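Local coordinates for putative cathepsin d (Ixodes ricinus, PDB 5N7N), which is probably an aspartic endopeptidase of the pepsin-like A1 family, a tick cathepsin D captured here as its zymogen, at residues A[221-226]-A[292-297]; A[93-98]-A[155-160]; A[2-7]-A[115-120]. All blocks are in the same frame, centred on the assembly; numbering follows the deposited sequence.

Interaction 1. Residues A[221-226]-A[292-297]; sequences FHVDGV and VTFTIS
Val226 lies against Phe294 where strand 219-228 runs antiparallel to strand 292-296, in the C-terminal lobe of the pepsin-like fold. The two residues form a non-hydrogen-bonded pair, CA to CA 4.7 Å, and their side chains point the same way, side by side. From Val226 CB, which has the carbonyl O of Thr293 nearby, two methyls branch. CG1, also close to that oxygen and anti to the backbone N (chi1 -173°), sits over one face of the Phe294 ring, 4.1 Å from its centroid, in a CH-pi contact offset toward the rim. CG2 lies 3.7 Å from Phe294 CE2. Phe340 meets the Phe294 ring edge-to-face.

The strand is broken around Asp224, and two backbone bonds bracket the break. Thr295 N gives a nearly straight bond to Gly225 O, 2.9 Å at 175°. Asp224 N gives a more bent one to Thr295 O, 2.8 Å at 149°. Farther along, Val223 CG2 and Phe221 CE2 pack on Ile296, and Phe221 also touches Leu336 of strand 334-336. Asp224 crosses Thr295 at about a right angle. Asp224 OD2 accepts a hydrogen bond from Gly298 N, and the same oxygen lies 3.6 Å from Thr295 CG2.

Interaction 2. Residues A[93-98]-A[155-160]; sequences DGRNFT and AVDGVV. With SO4 (sulfate ion), chain F.
A type II beta turn from Val156 to Val159 packs against strand 91-99 at the surface of the N-terminal lobe, and a salt-bridge network of Asp93, Arg95 and Asp157 joins the two. The Arg95 chain bends at chi3 (73°), which brings one face of its guanidinium over Gly158, with CA 3.6 Å from CZ and over the centre of the group. The charged partners lie round the edge. Arg95 NH1 donates to Asp157 OD2 at 3.0 Å. This bond lies in the guanidinium plane but meets the carboxylate from above, the two planes being 65° apart. Within the strand, Asp93 is gripped side-on. Arg95 NE reaches Asp93 OD1 at 2.9 Å. Arg95 NH2 reaches Asp93 OD2 at 2.7 Å, using the syn lone pair of that oxygen. Asp93 OD1 also takes the backbone N of Arg95 on its anti lone pair, closing an Asx turn.

The apolar part is small. Val156 CG2 lies 4.2 Å from Phe97 CB, and its CG1 is 3.4 Å from Thr98 O. Phe97 then turns away to pack on Ile110 of strand 106-117.

A sulfate, probably from the crystallisation liquor, takes a bond from Arg95 NH2 to its O4 at 3.1 Å and weaker ones from NH1. Two carboxylates and this anion surround one guanidinium, which should favour its positive charge and fix its rotation.

Interaction 3. Residues A[2-7]-A[115-120]; sequences FRIPLT and CRIGSA. With SO4 (sulfate ion), chain G.
The ring of Phe2 lies over Ala120 CB, and apolar contacts of this kind dominate the junction. Phe2 belongs to strand 2-8, the N-terminal strand of the zymogen, consistent with the propeptide strand of pepsin-like zymogens. It packs on a type II' beta turn of the N-terminal lobe, from Ile117 to Ala120. Ala120 CB stands over the centre of one face, 3.5 Å from the Phe2 ring centroid and 14° off the normal, in a CH-pi contact. The ring reaches this methyl because Phe2 CG is set between the backbone N and the carbonyl carbon (chi1 41°). Phe2 also touches Met166 of helix 162-168 and Leu172. Two residues on, Ile4 CD1 approaches Ile117 CG2 to 4.1 Å.

Contacts with polar atoms and backbone come next. Ile4 CD1 presses close on Gly118, 3.4 Å from its CA. Ser119 OG lies 3.5 Å from Phe2 CB, and Ile117 O lies obliquely to the Phe2 ring, 3.7 Å from Phe2 CD1. The turn is held internally by Ala120 N to Ile117 O and by Ile117 N to Ala120 O.

A charged group lies beside the junction. Arg116 binds a sulfate, probably from the crystallisation liquor, edge-on through NE to O2 at 2.7 Å and NH2 to the same oxygen at 3.0 Å. Its NH1 also donates to Gly47 O.

The segment 2-7 therefore meets this turn by shape and apolar cover. Its backbone bonds go to strand 192-196, as from Phe2 to Phe196 and Ile4 to Val194, so polar pairing and apolar packing are divided between different neighbours.

Overall arrangement
From the N terminus, strand 2-8 comes first, and interaction 3 closes a long loop when the chain returns at 115-120. Segment 93-98 of interaction 2 lies inside that loop, but its partner 155-160 comes after it, so interactions 2 and 3 cross. Strands 91-99 and 106-117 are neighbours, and the two contacts approach to about 9 Å between nearest atoms. Interaction 2 ties strand 91-99 to the loop before helix 162-168, both in the N-terminal lobe, and interaction 3 ties the N-terminal strand to that lobe. Interaction 1 opens after both have closed. It joins strands of the C-terminal lobe, with its nearest atoms about 17 Å from either.

Interaction 1. Residues A[221-226]-A[292-297]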
ATOM      1  N   PHE A 221     -12.080   4.903  -6.339  1.00 39.84           N
ATOM      2  CA  PHE A 221     -12.828   6.127  -6.657  1.00 39.32           C
ATOM      3  C   PHE A 221     -12.523   6.546  -8.089  1.00 41.04           C
ATOM      4  O   PHE A 221     -11.623   5.979  -8.745  1.00 41.84           O
ATOM      5  CB  PHE A 221     -12.432   7.240  -5.691  1.00 39.31           C
ATOM      6  CG  PHE A 221     -10.954   7.378  -5.541  1.00 39.06           C
ATOM      7  CD1 PHE A 221     -10.276   6.647  -4.575  1.00 38.72           C
ATOM      8  CD2 PHE A 221     -10.227   8.180  -6.411  1.00 37.61           C
ATOM      9  CE1 PHE A 221      -8.899   6.745  -4.459  1.00 37.84           C
ATOM     10  CE2 PHE A 221      -8.853   8.281  -6.301  1.00 37.49           C
ATOM     11  CZ  PHE A 221      -8.188   7.567  -5.324  1.00 37.79           C
ATOM     12  N   HIS A 222     -13.268   7.544  -8.555  1.00 41.31           N
ATOM     13  CA  HIS A 222     -13.172   8.056  -9.924  1.00 42.69           C
ATOM     14  C   HIS A 222     -12.162   9.211 -10.024  1.00 41.36           C
ATOM     15  O   HIS A 222     -12.133  10.094  -9.170  1.00 42.51           O
ATOM     16  CB  HIS A 222     -14.561   8.513 -10.390  1.00 45.33           C
ATOM     17  CG  HIS A 222     -14.611   8.941 -11.821  1.00 46.87           C
ATOM     18  ND1 HIS A 222     -14.681   8.045 -12.863  1.00 48.86           N
ATOM     19  CD2 HIS A 222     -14.599  10.174 -12.382  1.00 48.04           C
ATOM     20  CE1 HIS A 222     -14.708   8.705 -14.007  1.00 50.02           C
ATOM     21  NE2 HIS A 222     -14.660   9.998 -13.742  1.00 49.66           N
ATOM     22  N   VAL A 223     -11.324   9.165 -11.055  1.00 40.46           N
ATOM     23  CA  VAL A 223     -10.365  10.219 -11.366  1.00 39.97           C
ATOM     24  C   VAL A 223     -10.834  10.908 -12.638  1.00 41.52           C
ATOM     25  O   VAL A 223     -11.135  10.235 -13.629  1.00 40.65           O
ATOM     26  CB  VAL A 223      -8.944   9.642 -11.573  1.00 38.66           C
ATOM     27  CG1 VAL A 223      -8.009  10.646 -12.230  1.00 38.85           C
ATOM     28  CG2 VAL A 223      -8.365   9.184 -10.244  1.00 38.81           C
ATOM     29  N   ASP A 224     -10.850  12.245 -12.621  1.00 43.40           N
ATOM     30  CA  ASP A 224     -11.381  13.040 -13.747  1.00 42.95           C
ATOM     31  C   ASP A 224     -10.407  13.063 -14.913  1.00 41.58           C
ATOM     32  O   ASP A 224     -10.828  12.966 -16.066  1.00 41.19           O
ATOM     33  CB  ASP A 224     -11.686  14.486 -13.331  1.00 45.17           C
ATOM     34  CG  ASP A 224     -12.692  14.581 -12.208  1.00 46.79           C
ATOM     35  OD1 ASP A 224     -13.602  13.731 -12.132  1.00 51.43           O
ATOM     36  OD2 ASP A 224     -12.578  15.525 -11.397  1.00 51.67           O
ATOM     37  N   GLY A 225      -9.110  13.185 -14.612  1.00 39.74           N
ATOM     38  CA  GLY A 225      -8.078  13.185 -15.655  1.00 37.36           C
ATOM     39  C   GLY A 225      -6.660  13.100 -15.115  1.00 36.87           C
ATOM     40  O   GLY A 225      -6.410  13.309 -13.925  1.00 38.46           O
ATOM     41  N   VAL A 226      -5.731  12.773 -15.998  1.00 35.75           N
ATOM     42  CA  VAL A 226      -4.323  12.735 -15.654  1.00 37.45           C
ATOM     43  C   VAL A 226      -3.570  13.462 -16.749  1.00 36.80           C
ATOM     44  O   VAL A 226      -3.810  13.226 -17.937  1.00 36.82           O
ATOM     45  CB  VAL A 226      -3.789  11.288 -15.538  1.00 38.25           C
ATOM     46  CG1 VAL A 226      -2.353  11.296 -15.011  1.00 37.54           C
ATOM     47  CG2 VAL A 226      -4.691  10.442 -14.633  1.00 38.87           C
ATOM     48  N   VAL A 292       3.207  16.225 -12.928  1.00 42.28           N
ATOM     49  CA  VAL A 292       2.196  15.303 -13.393  1.00 40.16           C
ATOM     50  C   VAL A 292       1.037  15.444 -12.419  1.00 38.96           C
ATOM     51  O   VAL A 292       1.222  15.375 -11.201  1.00 42.82           O
ATOM     52  CB  VAL A 292       2.727  13.859 -13.434  1.00 41.97           C
ATOM     53  CG1 VAL A 292       1.614  12.879 -13.778  1.00 41.70           C
ATOM     54  CG2 VAL A 292       3.873  13.747 -14.433  1.00 42.27           C
ATOM     55  N   THR A 293      -0.159  15.621 -12.955  1.00 37.98           N
ATOM     56  CA  THR A 293      -1.308  16.034 -12.161  1.00 37.78           C
ATOM     57  C   THR A 293      -2.482  15.072 -12.306  1.00 36.38           C
ATOM     58  O   THR A 293      -2.798  14.629 -13.415  1.00 37.42           O
ATOM     59  CB  THR A 293      -1.744  17.454 -12.581  1.00 37.11           C
ATOM     60  OG1 THR A 293      -0.671  18.361 -12.306  1.00 36.64           O
ATOM     61  CG2 THR A 293      -2.985  17.903 -11.834  1.00 37.65           C
ATOM     62  N   PHE A 294      -3.134  14.804 -11.178  1.00 36.30           N
ATOM     63  CA  PHE A 294      -4.329  13.970 -11.102  1.00 37.96           C
ATOM     64  C   PHE A 294      -5.475  14.845 -10.674  1.00 38.83           C
ATOM     65  O   PHE A 294      -5.419  15.449  -9.599  1.00 40.32           O
ATOM     66  CB  PHE A 294      -4.152  12.849 -10.061  1.00 37.87           C
ATOM     67  CG  PHE A 294      -3.254  11.747 -10.519  1.00 37.75           C
ATOM     68  CD1 PHE A 294      -1.876  11.894 -10.469  1.00 37.95           C
ATOM     69  CD2 PHE A 294      -3.786  10.567 -11.033  1.00 39.23           C
ATOM     70  CE1 PHE A 294      -1.038  10.882 -10.924  1.00 37.17           C
ATOM     71  CE2 PHE A 294      -2.956   9.558 -11.495  1.00 38.91           C
ATOM     72  CZ  PHE A 294      -1.580   9.724 -11.450  1.00 37.29           C
ATOM     73  N   THR A 295      -6.524  14.907 -11.483  1.00 39.08           N
ATOM     74  CA  THR A 295      -7.670  15.718 -11.120  1.00 39.96           C
ATOM     75  C   THR A 295      -8.706  14.826 -10.455  1.00 38.99           C
ATOM     76  O   THR A 295      -9.210  13.882 -11.068  1.00 39.24           O
ATOM     77  CB  THR A 295      -8.235  16.479 -12.340  1.00 40.19           C
ATOM     78  OG1 THR A 295      -7.249  17.413 -12.802  1.00 38.15           O
ATOM     79  CG2 THR A 295      -9.496  17.246 -11.964  1.00 40.68           C
ATOM     80  N   ILE A 296      -9.020  15.140  -9.201  1.00 40.58           N
ATOM     81  CA  ILE A 296      -9.951  14.352  -8.399  1.00 42.35           C
ATOM     82  C   ILE A 296     -10.998  15.270  -7.779  1.00 43.25           C
ATOM     83  O   ILE A 296     -10.651  16.210  -7.042  1.00 44.03           O
ATOM     84  CB  ILE A 296      -9.220  13.579  -7.275  1.00 43.42           C
ATOM     85  CG1 ILE A 296      -8.085  12.727  -7.865  1.00 43.44           C
ATOM     86  CG2 ILE A 296     -10.206  12.699  -6.511  1.00 44.55           C
ATOM     87  CD1 ILE A 296      -7.159  12.120  -6.836  1.00 45.07           C
ATOM     88  N   SER A 297     -12.268  14.968  -8.060  1.00 43.87           N
ATOM     89  CA  SER A 297     -13.418  15.762  -7.618  1.00 47.92           C
ATOM     90  C   SER A 297     -13.305  17.240  -8.019  1.00 47.66           C
ATOM     91  O   SER A 297     -13.584  18.135  -7.230  1.00 46.83           O
ATOM     92  CB  SER A 297     -13.634  15.593  -6.107  1.00 48.93           C
ATOM     93  OG  SER A 297     -14.050  14.269  -5.838  1.00 49.07           O
TER

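Interaction 2. Residues A[93-98]-A[155-160]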
ATOM      1  N   ASP A  93     -11.108 -21.792  14.414  1.00 30.19           N
ATOM      2  CA  ASP A  93     -12.004 -21.843  13.272  1.00 31.42           C
ATOM      3  C   ASP A  93     -11.646 -23.101  12.474  1.00 30.46           C
ATOM      4  O   ASP A  93     -12.452 -24.019  12.387  1.00 30.38           O
ATOM      5  CB  ASP A  93     -11.902 -20.564  12.437  1.00 32.36           C
ATOM      6  CG  ASP A  93     -12.854 -20.561  11.254  1.00 32.64           C
ATOM      7  OD1 ASP A  93     -12.636 -21.333  10.293  1.00 31.64           O
ATOM      8  OD2 ASP A  93     -13.810 -19.758  11.274  1.00 33.14           O
ATOM      9  N   GLY A  94     -10.448 -23.130  11.900  1.00 29.99           N
ATOM     10  CA  GLY A  94      -9.908 -24.346  11.297  1.00 29.95           C
ATOM     11  C   GLY A  94     -10.095 -24.486   9.806  1.00 30.07           C
ATOM     12  O   GLY A  94      -9.524 -25.397   9.194  1.00 29.09           O
ATOM     13  N   ARG A  95     -10.871 -23.593   9.196  1.00 29.58           N
ATOM     14  CA  ARG A  95     -11.091 -23.694   7.757  1.00 28.99           C
ATOM     15  C   ARG A  95      -9.829 -23.217   7.022  1.00 27.90           C
ATOM     16  O   ARG A  95      -9.065 -22.397   7.550  1.00 27.08           O
ATOM     17  CB  ARG A  95     -12.344 -22.917   7.336  1.00 29.85           C
ATOM     18  CG  ARG A  95     -12.090 -21.484   6.882  1.00 30.65           C
ATOM     19  CD  ARG A  95     -13.378 -20.729   6.687  1.00 30.70           C
ATOM     20  NE  ARG A  95     -14.012 -20.397   7.967  1.00 31.68           N
ATOM     21  CZ  ARG A  95     -15.243 -19.915   8.097  1.00 30.50           C
ATOM     22  NH1 ARG A  95     -15.997 -19.708   7.018  1.00 30.00           N
ATOM     23  NH2 ARG A  95     -15.723 -19.637   9.303  1.00 29.70           N
ATOM     24  N   ASN A  96      -9.611 -23.748   5.826  1.00 26.20           N
ATOM     25  CA  ASN A  96      -8.470 -23.356   5.008  1.00 27.37           C
ATOM     26  C   ASN A  96      -8.698 -22.063   4.239  1.00 28.73           C
ATOM     27  O   ASN A  96      -9.821 -21.676   4.017  1.00 27.65           O
ATOM     28  CB  ASN A  96      -8.132 -24.456   4.021  1.00 26.04           C
ATOM     29  CG  ASN A  96      -7.597 -25.702   4.719  1.00 27.78           C
ATOM     30  OD1 ASN A  96      -6.872 -25.613   5.723  1.00 25.83           O
ATOM     31  ND2 ASN A  96      -7.952 -26.865   4.196  1.00 25.79           N
ATOM     32  N   PHE A  97      -7.605 -21.413   3.841  1.00 29.63           N
ATOM     33  CA  PHE A  97      -7.661 -20.216   3.019  1.00 28.86           C
ATOM     34  C   PHE A  97      -6.462 -20.153   2.101  1.00 29.82           C
ATOM     35  O   PHE A  97      -5.397 -20.706   2.385  1.00 32.34           O
ATOM     36  CB  PHE A  97      -7.707 -18.943   3.882  1.00 29.01           C
ATOM     37  CG  PHE A  97      -6.361 -18.538   4.451  1.00 28.84           C
ATOM     38  CD1 PHE A  97      -5.940 -19.025   5.665  1.00 27.31           C
ATOM     39  CD2 PHE A  97      -5.524 -17.669   3.755  1.00 28.58           C
ATOM     40  CE1 PHE A  97      -4.713 -18.655   6.187  1.00 28.05           C
ATOM     41  CE2 PHE A  97      -4.292 -17.309   4.258  1.00 27.50           C
ATOM     42  CZ  PHE A  97      -3.890 -17.803   5.483  1.00 28.76           C
ATOM     43  N   THR A  98      -6.657 -19.421   1.024  1.00 31.03           N
ATOM     44  CA  THR A  98      -5.695 -19.244  -0.046  1.00 33.77           C
ATOM     45  C   THR A  98      -5.872 -17.803  -0.516  1.00 32.50           C
ATOM     46  O   THR A  98      -6.993 -17.316  -0.581  1.00 34.24           O
ATOM     47  CB  THR A  98      -6.011 -20.223  -1.193  1.00 36.55           C
ATOM     48  OG1 THR A  98      -5.500 -21.514  -0.850  1.00 40.22           O
ATOM     49  CG2 THR A  98      -5.379 -19.804  -2.518  1.00 39.54           C
ATOM     50  N   ALA A 155     -12.196  -9.732   1.390  1.00 36.52           N
ATOM     51  CA  ALA A 155     -11.624 -10.623   2.404  1.00 37.79           C
ATOM     52  C   ALA A 155     -11.844 -12.070   1.964  1.00 36.26           C
ATOM     53  O   ALA A 155     -12.806 -12.355   1.264  1.00 36.43           O
ATOM     54  CB  ALA A 155     -12.279 -10.384   3.756  1.00 37.93           C
ATOM     55  N   VAL A 156     -10.945 -12.976   2.350  1.00 35.89           N
ATOM     56  CA  VAL A 156     -11.195 -14.425   2.176  1.00 35.97           C
ATOM     57  C   VAL A 156     -12.329 -14.901   3.078  1.00 33.46           C
ATOM     58  O   VAL A 156     -12.686 -14.237   4.048  1.00 30.63           O
ATOM     59  CB  VAL A 156      -9.958 -15.337   2.438  1.00 36.47           C
ATOM     60  CG1 VAL A 156      -8.935 -15.204   1.318  1.00 37.83           C
ATOM     61  CG2 VAL A 156      -9.331 -15.088   3.808  1.00 35.70           C
ATOM     62  N   ASP A 157     -12.877 -16.062   2.745  1.00 35.76           N
ATOM     63  CA  ASP A 157     -13.947 -16.672   3.526  1.00 40.13           C
ATOM     64  C   ASP A 157     -13.487 -16.924   4.959  1.00 40.73           C
ATOM     65  O   ASP A 157     -12.454 -17.554   5.183  1.00 39.04           O
ATOM     66  CB  ASP A 157     -14.390 -17.994   2.893  1.00 45.33           C
ATOM     67  CG  ASP A 157     -15.617 -18.587   3.571  1.00 51.63           C
ATOM     68  OD1 ASP A 157     -16.666 -17.901   3.593  1.00 57.96           O
ATOM     69  OD2 ASP A 157     -15.536 -19.737   4.078  1.00 55.07           O
ATOM     70  N   GLY A 158     -14.245 -16.402   5.922  1.00 41.16           N
ATOM     71  CA  GLY A 158     -13.956 -16.608   7.335  1.00 39.01           C
ATOM     72  C   GLY A 158     -13.225 -15.459   8.003  1.00 38.67           C
ATOM     73  O   GLY A 158     -13.024 -15.499   9.219  1.00 39.00           O
ATOM     74  N   VAL A 159     -12.782 -14.452   7.247  1.00 38.23           N
ATOM     75  CA  VAL A 159     -12.237 -13.267   7.896  1.00 37.93           C
ATOM     76  C   VAL A 159     -13.102 -12.027   7.656  1.00 38.51           C
ATOM     77  O   VAL A 159     -13.682 -11.831   6.572  1.00 38.27           O
ATOM     78  CB  VAL A 159     -10.725 -13.018   7.639  1.00 37.41           C
ATOM     79  CG1 VAL A 159      -9.986 -14.316   7.430  1.00 38.21           C
ATOM     80  CG2 VAL A 159     -10.452 -12.059   6.501  1.00 39.50           C
ATOM     81  N   VAL A 160     -13.200 -11.250   8.730  1.00 37.73           N
ATOM     82  CA  VAL A 160     -13.818  -9.953   8.774  1.00 37.70           C
ATOM     83  C   VAL A 160     -12.623  -9.051   9.011  1.00 37.72           C
ATOM     84  O   VAL A 160     -11.822  -9.314   9.912  1.00 37.27           O
ATOM     85  CB  VAL A 160     -14.810  -9.837   9.944  1.00 39.98           C
ATOM     86  CG1 VAL A 160     -15.354  -8.417  10.064  1.00 41.19           C
ATOM     87  CG2 VAL A 160     -15.968 -10.813   9.753  1.00 39.53           C
TER
HETATM   88  S   SO4 F 402     -18.855 -18.017   8.624  1.00 83.43           S
HETATM   89  O1  SO4 F 402     -19.188 -18.912   7.481  1.00 73.70           O
HETATM   90  O2  SO4 F 402     -17.670 -17.175   8.326  1.00 75.21           O
HETATM   91  O3  SO4 F 402     -19.981 -17.085   8.874  1.00 82.77           O
HETATM   92  O4  SO4 F 402     -18.623 -18.851   9.836  1.00 75.74           O

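Interaction 3. Residues A[2-7]-A[115-120]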
ATOM      1  N   PHE A   2      -6.690   6.299  18.476  1.00 69.55           N
ATOM      2  CA  PHE A   2      -5.429   5.647  18.855  1.00 67.78           C
ATOM      3  C   PHE A   2      -4.499   5.551  17.653  1.00 65.74           C
ATOM      4  O   PHE A   2      -4.937   5.355  16.517  1.00 63.09           O
ATOM      5  CB  PHE A   2      -5.655   4.264  19.480  1.00 69.79           C
ATOM      6  CG  PHE A   2      -6.713   3.458  18.796  1.00 67.79           C
ATOM      7  CD1 PHE A   2      -6.397   2.646  17.719  1.00 65.60           C
ATOM      8  CD2 PHE A   2      -8.031   3.516  19.233  1.00 66.53           C
ATOM      9  CE1 PHE A   2      -7.381   1.898  17.086  1.00 66.72           C
ATOM     10  CE2 PHE A   2      -9.017   2.787  18.602  1.00 65.76           C
ATOM     11  CZ  PHE A   2      -8.693   1.975  17.523  1.00 67.68           C
ATOM     12  N   ARG A   3      -3.210   5.645  17.950  1.00 64.38           N
ATOM     13  CA  ARG A   3      -2.196   6.051  16.999  1.00 63.95           C
ATOM     14  C   ARG A   3      -1.142   4.963  16.841  1.00 60.97           C
ATOM     15  O   ARG A   3      -0.498   4.591  17.826  1.00 63.35           O
ATOM     16  CB  ARG A   3      -1.551   7.331  17.541  1.00 68.13           C
ATOM     17  CG  ARG A   3      -1.090   8.332  16.498  1.00 73.02           C
ATOM     18  CD  ARG A   3      -0.472   9.547  17.181  1.00 76.95           C
ATOM     19  NE  ARG A   3      -1.476  10.499  17.679  1.00 79.80           N
ATOM     20  CZ  ARG A   3      -2.018  11.504  16.978  1.00 79.86           C
ATOM     21  NH1 ARG A   3      -1.687  11.737  15.708  1.00 80.91           N
ATOM     22  NH2 ARG A   3      -2.916  12.297  17.559  1.00 82.10           N
ATOM     23  N   ILE A   4      -0.966   4.455  15.614  1.00 55.83           N
ATOM     24  CA  ILE A   4       0.088   3.467  15.319  1.00 50.84           C
ATOM     25  C   ILE A   4       1.227   4.065  14.492  1.00 48.07           C
ATOM     26  O   ILE A   4       0.984   4.632  13.421  1.00 40.85           O
ATOM     27  CB  ILE A   4      -0.484   2.133  14.723  1.00 53.16           C
ATOM     28  CG1 ILE A   4      -0.365   1.011  15.758  1.00 54.34           C
ATOM     29  CG2 ILE A   4       0.267   1.621  13.485  1.00 52.81           C
ATOM     30  CD1 ILE A   4      -1.059   1.266  17.080  1.00 56.49           C
ATOM     31  N   PRO A   5       2.480   3.914  14.983  1.00 47.72           N
ATOM     32  CA  PRO A   5       3.606   4.481  14.267  1.00 47.07           C
ATOM     33  C   PRO A   5       4.101   3.518  13.189  1.00 47.97           C
ATOM     34  O   PRO A   5       4.240   2.312  13.435  1.00 49.53           O
ATOM     35  CB  PRO A   5       4.660   4.667  15.368  1.00 46.52           C
ATOM     36  CG  PRO A   5       4.334   3.627  16.403  1.00 47.69           C
ATOM     37  CD  PRO A   5       2.938   3.120  16.144  1.00 48.18           C
ATOM     38  N   LEU A   6       4.377   4.060  12.010  1.00 45.87           N
ATOM     39  CA  LEU A   6       4.875   3.290  10.894  1.00 45.45           C
ATOM     40  C   LEU A   6       6.384   3.469  10.702  1.00 48.22           C
ATOM     41  O   LEU A   6       6.939   4.552  10.931  1.00 47.95           O
ATOM     42  CB  LEU A   6       4.126   3.680   9.615  1.00 45.73           C
ATOM     43  CG  LEU A   6       2.631   3.362   9.603  1.00 45.06           C
ATOM     44  CD1 LEU A   6       1.987   3.888   8.329  1.00 44.62           C
ATOM     45  CD2 LEU A   6       2.425   1.856   9.732  1.00 46.03           C
ATOM     46  N   THR A   7       7.038   2.385  10.284  1.00 46.72           N
ATOM     47  CA  THR A   7       8.441   2.416   9.922  1.00 45.46           C
ATOM     48  C   THR A   7       8.576   2.112   8.437  1.00 45.68           C
ATOM     49  O   THR A   7       7.916   1.215   7.911  1.00 47.19           O
ATOM     50  CB  THR A   7       9.254   1.412  10.742  1.00 46.17           C
ATOM     51  OG1 THR A   7       8.945   1.586  12.131  1.00 46.92           O
ATOM     52  CG2 THR A   7      10.756   1.620  10.514  1.00 46.95           C
ATOM     53  N   CYS A 115      -6.878  -9.136  18.978  1.00 37.16           N
ATOM     54  CA  CYS A 115      -5.889  -8.401  18.171  1.00 38.06           C
ATOM     55  C   CYS A 115      -5.716  -7.009  18.752  1.00 39.47           C
ATOM     56  O   CYS A 115      -6.692  -6.278  18.916  1.00 40.00           O
ATOM     57  CB  CYS A 115      -6.336  -8.299  16.712  1.00 38.17           C
ATOM     58  SG  CYS A 115      -5.221  -7.375  15.618  1.00 36.82           S
ATOM     59  N   ARG A 116      -4.474  -6.663  19.078  1.00 41.13           N
ATOM     60  CA  ARG A 116      -4.176  -5.410  19.748  1.00 45.25           C
ATOM     61  C   ARG A 116      -3.494  -4.417  18.818  1.00 44.65           C
ATOM     62  O   ARG A 116      -2.477  -4.713  18.180  1.00 44.77           O
ATOM     63  CB  ARG A 116      -3.339  -5.644  21.006  1.00 45.94           C
ATOM     64  CG  ARG A 116      -4.162  -6.166  22.175  1.00 45.87           C
ATOM     65  CD  ARG A 116      -3.332  -6.242  23.453  1.00 47.83           C
ATOM     66  NE  ARG A 116      -3.813  -7.281  24.371  1.00 48.31           N
ATOM     67  CZ  ARG A 116      -3.682  -8.600  24.182  1.00 45.18           C
ATOM     68  NH1 ARG A 116      -3.094  -9.094  23.082  1.00 42.80           N
ATOM     69  NH2 ARG A 116      -4.155  -9.437  25.097  1.00 43.27           N
ATOM     70  N   ILE A 117      -4.094  -3.233  18.747  1.00 45.22           N
ATOM     71  CA  ILE A 117      -3.677  -2.183  17.834  1.00 45.84           C
ATOM     72  C   ILE A 117      -3.482  -0.939  18.703  1.00 46.42           C
ATOM     73  O   ILE A 117      -4.432  -0.193  18.978  1.00 46.39           O
ATOM     74  CB  ILE A 117      -4.712  -1.986  16.694  1.00 46.04           C
ATOM     75  CG1 ILE A 117      -5.116  -3.365  16.102  1.00 47.43           C
ATOM     76  CG2 ILE A 117      -4.189  -0.990  15.663  1.00 45.38           C
ATOM     77  CD1 ILE A 117      -4.838  -3.588  14.637  1.00 48.13           C
ATOM     78  N   GLY A 118      -2.245  -0.770  19.167  1.00 45.67           N
ATOM     79  CA  GLY A 118      -1.911   0.215  20.185  1.00 48.58           C
ATOM     80  C   GLY A 118      -2.752  -0.034  21.423  1.00 50.46           C
ATOM     81  O   GLY A 118      -2.842  -1.164  21.910  1.00 53.70           O
ATOM     82  N   SER A 119      -3.434   1.005  21.882  1.00 51.39           N
ATOM     83  CA  SER A 119      -4.274   0.903  23.065  1.00 52.61           C
ATOM     84  C   SER A 119      -5.636   0.235  22.804  1.00 50.75           C
ATOM     85  O   SER A 119      -6.395   0.020  23.751  1.00 50.87           O
ATOM     86  CB  SER A 119      -4.454   2.293  23.695  1.00 53.05           C
ATOM     87  OG  SER A 119      -4.848   3.243  22.722  1.00 57.08           O
ATOM     88  N   ALA A 120      -5.961  -0.094  21.549  1.00 48.41           N
ATOM     89  CA  ALA A 120      -7.246  -0.737  21.241  1.00 48.12           C
ATOM     90  C   ALA A 120      -7.165  -2.270  21.305  1.00 47.59           C
ATOM     91  O   ALA A 120      -6.138  -2.870  20.989  1.00 46.57           O
ATOM     92  CB  ALA A 120      -7.764  -0.282  19.888  1.00 46.43           C
TER
HETATM   93  S   SO4 G 403      -5.757  -7.715  27.948  1.00 85.95           S
HETATM   94  O1  SO4 G 403      -6.265  -9.085  27.681  1.00 87.22           O
HETATM   95  O2  SO4 G 403      -5.173  -7.147  26.708  1.00 75.78           O
HETATM   96  O3  SO4 G 403      -6.860  -6.823  28.386  1.00 79.68           O
HETATM   97  O4  SO4 G 403      -4.729  -7.815  29.013  1.00 83.40           O